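Local atomic coordinates of histidine acid phosphatase (Bifidobacterium longum subsp. infantis, PDB entry 6RXD), a protein that probably hydrolyses phosphate esters of inositol polyphosphates such as phytate, and of 2,3-bisphosphoglycerate, as a member of the histidine acid phosphatase family. Residues Q107-G112 against F154-G159; E148-G153 against A393-A398. All blocks are in the same frame, centred on the assembly; numbering follows the deposited sequence.

Contact 1 of 2, residues Q107-G112 against F154-G159; sequences QHYGIG and FNEASG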
# COMPACT_ATOMS: atom_id res chain seq x y z
N GLN A 107 6.92 10.68 3.50
CA GLN A 107 5.95 10.46 2.42
C GLN A 107 4.65 11.16 2.74
O GLN A 107 4.15 11.95 1.95
CB GLN A 107 5.70 8.96 2.18
CG GLN A 107 6.88 8.22 1.52
CD GLN A 107 6.78 6.70 1.65
OE1 GLN A 107 6.01 6.18 2.47
NE2 GLN A 107 7.58 5.97 0.86
N HIS A 108 4.12 10.87 3.92
CA HIS A 108 2.83 11.44 4.31
C HIS A 108 2.90 12.93 4.63
O HIS A 108 1.97 13.68 4.34
CB HIS A 108 2.20 10.61 5.42
CG HIS A 108 1.52 9.39 4.90
ND1 HIS A 108 0.20 9.39 4.52
CD2 HIS A 108 2.00 8.16 4.61
CE1 HIS A 108 -0.12 8.20 4.04
NE2 HIS A 108 0.96 7.44 4.08
N TYR A 109 4.02 13.36 5.20
CA TYR A 109 4.21 14.79 5.45
C TYR A 109 4.11 15.56 4.14
O TYR A 109 3.42 16.58 4.05
CB TYR A 109 5.56 15.00 6.13
CG TYR A 109 5.81 16.42 6.58
CD1 TYR A 109 5.57 16.80 7.90
CD2 TYR A 109 6.30 17.38 5.70
CE1 TYR A 109 5.80 18.09 8.32
CE2 TYR A 109 6.53 18.68 6.11
CZ TYR A 109 6.28 19.03 7.43
OH TYR A 109 6.51 20.32 7.85
N GLY A 110 4.77 15.06 3.10
CA GLY A 110 4.76 15.74 1.81
C GLY A 110 3.40 15.70 1.14
O GLY A 110 2.95 16.68 0.56
N ILE A 111 2.74 14.55 1.21
CA ILE A 111 1.41 14.42 0.63
C ILE A 111 0.46 15.43 1.30
O ILE A 111 -0.34 16.08 0.62
CB ILE A 111 0.87 12.99 0.75
CG1 ILE A 111 1.73 12.02 -0.08
CG2 ILE A 111 -0.58 12.92 0.23
CD1 ILE A 111 1.44 10.53 0.19
N GLY A 112 0.56 15.56 2.62
CA GLY A 112 -0.24 16.53 3.37
C GLY A 112 0.05 17.98 3.03
O GLY A 112 -0.89 18.77 2.85
N PHE A 154 0.22 19.05 6.50
CA PHE A 154 -0.88 19.91 6.09
C PHE A 154 -0.90 21.17 6.94
O PHE A 154 -1.06 22.28 6.43
CB PHE A 154 -2.20 19.14 6.25
CG PHE A 154 -3.42 19.87 5.73
CD1 PHE A 154 -3.93 19.58 4.48
CD2 PHE A 154 -4.06 20.82 6.53
CE1 PHE A 154 -5.06 20.24 4.01
CE2 PHE A 154 -5.19 21.49 6.06
CZ PHE A 154 -5.68 21.19 4.79
N ASN A 155 -0.75 21.00 8.25
CA ASN A 155 -0.78 22.14 9.16
C ASN A 155 0.41 23.08 9.01
O ASN A 155 0.26 24.29 9.14
CB ASN A 155 -0.91 21.68 10.61
CG ASN A 155 -2.29 21.14 10.92
OD1 ASN A 155 -3.28 21.50 10.27
ND2 ASN A 155 -2.37 20.28 11.94
N GLU A 156 1.59 22.52 8.74
CA GLU A 156 2.77 23.35 8.50
C GLU A 156 2.57 24.19 7.24
O GLU A 156 2.87 25.38 7.22
CB GLU A 156 4.04 22.49 8.39
CG GLU A 156 5.35 23.24 8.62
CD GLU A 156 5.85 23.98 7.38
OE1 GLU A 156 5.32 23.74 6.28
OE2 GLU A 156 6.79 24.80 7.51
N ALA A 157 2.06 23.56 6.18
CA ALA A 157 1.87 24.26 4.91
C ALA A 157 0.84 25.40 5.02
O ALA A 157 0.92 26.37 4.28
CB ALA A 157 1.46 23.27 3.82
N SER A 158 -0.11 25.26 5.93
CA SER A 158 -1.18 26.24 6.06
C SER A 158 -0.96 27.13 7.28
O SER A 158 -1.85 27.89 7.66
CB SER A 158 -2.54 25.55 6.16
OG SER A 158 -2.54 24.56 7.16
N GLY A 159 0.21 27.01 7.90
CA GLY A 159 0.56 27.86 9.03
C GLY A 159 -0.38 27.73 10.21
O GLY A 159 -0.61 28.71 10.93
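F154 lies against G112 where the helices 102-118 and 141-157 come very close, with 4.4 Å between the CA of F154 and the CA of G112. A glycine is what permits this: a CB built on G112 would stand only 3.2 Å from the N of F154. Backbone meets backbone here, and the CA of F154 approaches the O of G112 at 3.4 Å with an angle of 131° at the hydrogen, a CA-H...O contact. The same carbonyl oxygen is 3.5 Å from CD1 of F154, meeting the ring obliquely. The F154 ring also pairs edge-to-face with F123.

Two residues on, E156 receives the end of Y109. The phenol oxygen OH of Y109 rests 3.2 Å from CG of E156, and the Y109 ring and the E156 carboxylate are inclined by 40°. CG of E156 lies opposite the backbone N (chi1 -160°), which puts CB and CG against the hydroxyl; the bend at chi2 leaves OE1 3.9 Å from OH of Y109, too far to count as a hydrogen bond. A157 and S158 reach the first helix further along, at Y116.

S158, the first residue to leave helical angles, turns its OG back to the O of F154 at 2.8 Å. G159 follows with positive phi as the C-prime residue of a Schellman motif, its N bonded to the O of E156.

Within the histidine phosphatase fold this is helix-helix packing through a glycine, joining helix 102-118 to the C-terminal end of helix 141-157. No hydrogen bond crosses between the two segments; the carbonyl oxygen of G112 and the phenol oxygen of Y109 both meet C-H groups, so shape and dispersion probably count for more than polarity.

Contact 2 of 2, residues E148-G153 against A393-A398; sequences ENFEKG and ATFRFA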
# COMPACT_ATOMS: atom_id res chain seq x y z
N GLU A 148 -1.11 10.99 10.97
CA GLU A 148 -0.59 12.03 11.86
C GLU A 148 0.50 12.84 11.17
O GLU A 148 0.59 14.06 11.33
CB GLU A 148 -0.08 11.42 13.17
CG GLU A 148 -1.19 10.78 14.00
CD GLU A 148 -0.66 9.92 15.12
OE1 GLU A 148 0.56 9.94 15.37
OE2 GLU A 148 -1.48 9.21 15.76
N ASN A 149 1.31 12.17 10.36
CA ASN A 149 2.33 12.89 9.60
C ASN A 149 1.74 13.74 8.47
O ASN A 149 2.22 14.84 8.21
CB ASN A 149 3.39 11.91 9.08
CG ASN A 149 4.35 11.48 10.17
OD1 ASN A 149 5.20 12.26 10.59
ND2 ASN A 149 4.20 10.25 10.66
N PHE A 150 0.71 13.22 7.81
CA PHE A 150 -0.01 13.99 6.80
C PHE A 150 -0.57 15.25 7.47
O PHE A 150 -0.47 16.36 6.94
CB PHE A 150 -1.15 13.12 6.24
CG PHE A 150 -2.07 13.81 5.26
CD1 PHE A 150 -2.07 13.44 3.92
CD2 PHE A 150 -2.98 14.77 5.69
CE1 PHE A 150 -2.95 14.06 3.01
CE2 PHE A 150 -3.84 15.39 4.79
CZ PHE A 150 -3.83 15.03 3.45
N GLU A 151 -1.17 15.06 8.65
CA GLU A 151 -1.77 16.17 9.38
C GLU A 151 -0.73 17.24 9.74
O GLU A 151 -0.97 18.43 9.59
CB GLU A 151 -2.48 15.64 10.62
CG GLU A 151 -3.13 16.73 11.48
CD GLU A 151 -3.86 16.16 12.68
OE1 GLU A 151 -4.93 16.70 13.01
OE2 GLU A 151 -3.38 15.19 13.29
N LYS A 152 0.44 16.80 10.19
CA LYS A 152 1.54 17.71 10.49
C LYS A 152 1.99 18.50 9.27
O LYS A 152 2.19 19.71 9.35
CB LYS A 152 2.72 16.92 11.06
CG LYS A 152 3.89 17.77 11.47
CD LYS A 152 4.92 16.91 12.18
CE LYS A 152 4.24 15.92 13.12
NZ LYS A 152 5.21 15.11 13.91
N GLY A 153 2.15 17.81 8.14
CA GLY A 153 2.53 18.47 6.91
C GLY A 153 1.48 19.45 6.43
O GLY A 153 1.82 20.55 5.99
N ALA A 393 -13.41 18.46 3.56
CA ALA A 393 -12.42 17.44 3.18
C ALA A 393 -12.51 16.21 4.06
O ALA A 393 -12.76 16.31 5.27
CB ALA A 393 -11.00 18.02 3.22
N THR A 394 -12.28 15.04 3.46
CA THR A 394 -12.18 13.81 4.22
C THR A 394 -10.88 13.16 3.81
O THR A 394 -10.71 12.80 2.64
CB THR A 394 -13.36 12.88 3.93
OG1 THR A 394 -14.59 13.58 4.17
CG2 THR A 394 -13.31 11.65 4.84
N PHE A 395 -9.94 13.05 4.75
CA PHE A 395 -8.63 12.45 4.49
C PHE A 395 -8.55 11.10 5.21
O PHE A 395 -8.63 11.05 6.44
CB PHE A 395 -7.50 13.36 4.98
CG PHE A 395 -7.43 14.71 4.29
CD1 PHE A 395 -7.43 14.79 2.90
CD2 PHE A 395 -7.37 15.88 5.03
CE1 PHE A 395 -7.36 16.04 2.27
CE2 PHE A 395 -7.30 17.12 4.41
CZ PHE A 395 -7.29 17.20 3.02
N ARG A 396 -8.42 10.02 4.44
CA ARG A 396 -8.50 8.66 4.98
C ARG A 396 -7.17 7.94 4.83
O ARG A 396 -6.47 8.13 3.83
CB ARG A 396 -9.55 7.84 4.21
CG ARG A 396 -10.95 8.43 4.15
CD ARG A 396 -11.74 7.68 3.11
NE ARG A 396 -13.11 8.18 2.91
CZ ARG A 396 -13.44 9.14 2.06
NH1 ARG A 396 -12.51 9.72 1.32
NH2 ARG A 396 -14.71 9.51 1.94
N PHE A 397 -6.85 7.10 5.81
CA PHE A 397 -5.56 6.40 5.87
C PHE A 397 -5.77 4.93 6.15
O PHE A 397 -6.47 4.56 7.09
CB PHE A 397 -4.66 7.05 6.92
CG PHE A 397 -4.39 8.49 6.61
CD1 PHE A 397 -3.28 8.84 5.86
CD2 PHE A 397 -5.31 9.47 6.97
CE1 PHE A 397 -3.05 10.16 5.51
CE2 PHE A 397 -5.10 10.79 6.62
CZ PHE A 397 -3.97 11.14 5.89
N ALA A 398 -5.18 4.08 5.31
CA ALA A 398 -5.50 2.66 5.33
C ALA A 398 -4.34 1.81 4.81
O ALA A 398 -3.19 2.05 5.16
CB ALA A 398 -6.79 2.40 4.53
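F397 sets the edge of its ring over one face of F150, with CZ of F397 only 3.3 Å from CG of F150. The rings form an offset edge-to-face pair, their planes 73° apart. CE1 of F397 also reaches the CB of F150 at 3.6 Å, so the touch covers the root of the side chain as well as the ring.

F150 in turn presents its own edge to F395. Its CZ stands 3.6 Å above the F395 plane, over the ring centre; the centroids are 4.7 Å apart and the planes meet at 50°, a tilted edge-to-face pair. F395 and F397, two apart in strand 391-398, therefore point to the same helix-facing side and each pack against F150, completing an aromatic cluster. For F150 the direction follows from CG lying anti to the backbone N (chi1 175°), which carries the ring out from helix 141-157 toward the strand.

I111, A115 and Y135 also touch F150. Directly next to it in sequence is E151, a zinc ligand in a structure of this protein, though that ion is not bound in this model. R396, between the two phenylalanines, heads the other way and makes salt bridges with E40 and D377.

A leucine in place of F395 would probably leave the edge of F150 without a flat face to rest on, and open a gap between helix and sheet.

With all three rings buried and no hydrogen bond between the segments, helix and sheet are joined here by apolar, edge-to-face ring packing.

Overall arrangement
Following the chain, helix 102-118 comes first; after helix 120-129 and strand 132-137, helix 141-157 returns to pack against it, and contact 1 closes that loop of 41 intervening residues. Contact 2 closes a much longer one, spanning 239 residues from helix 141-157 to strand 391-398, which pairs in parallel with strand 132-137 in the mixed sheet. The loops cross rather than nest, since 148-153 lies between the two segments of contact 1 and 393-398 beyond them. Helix 141-157 serves both, and their centres are about 9 Å apart. H108 ND1 meets F397 CE1 at 3.5 Å, so both helices and the sheet meet in one packed region.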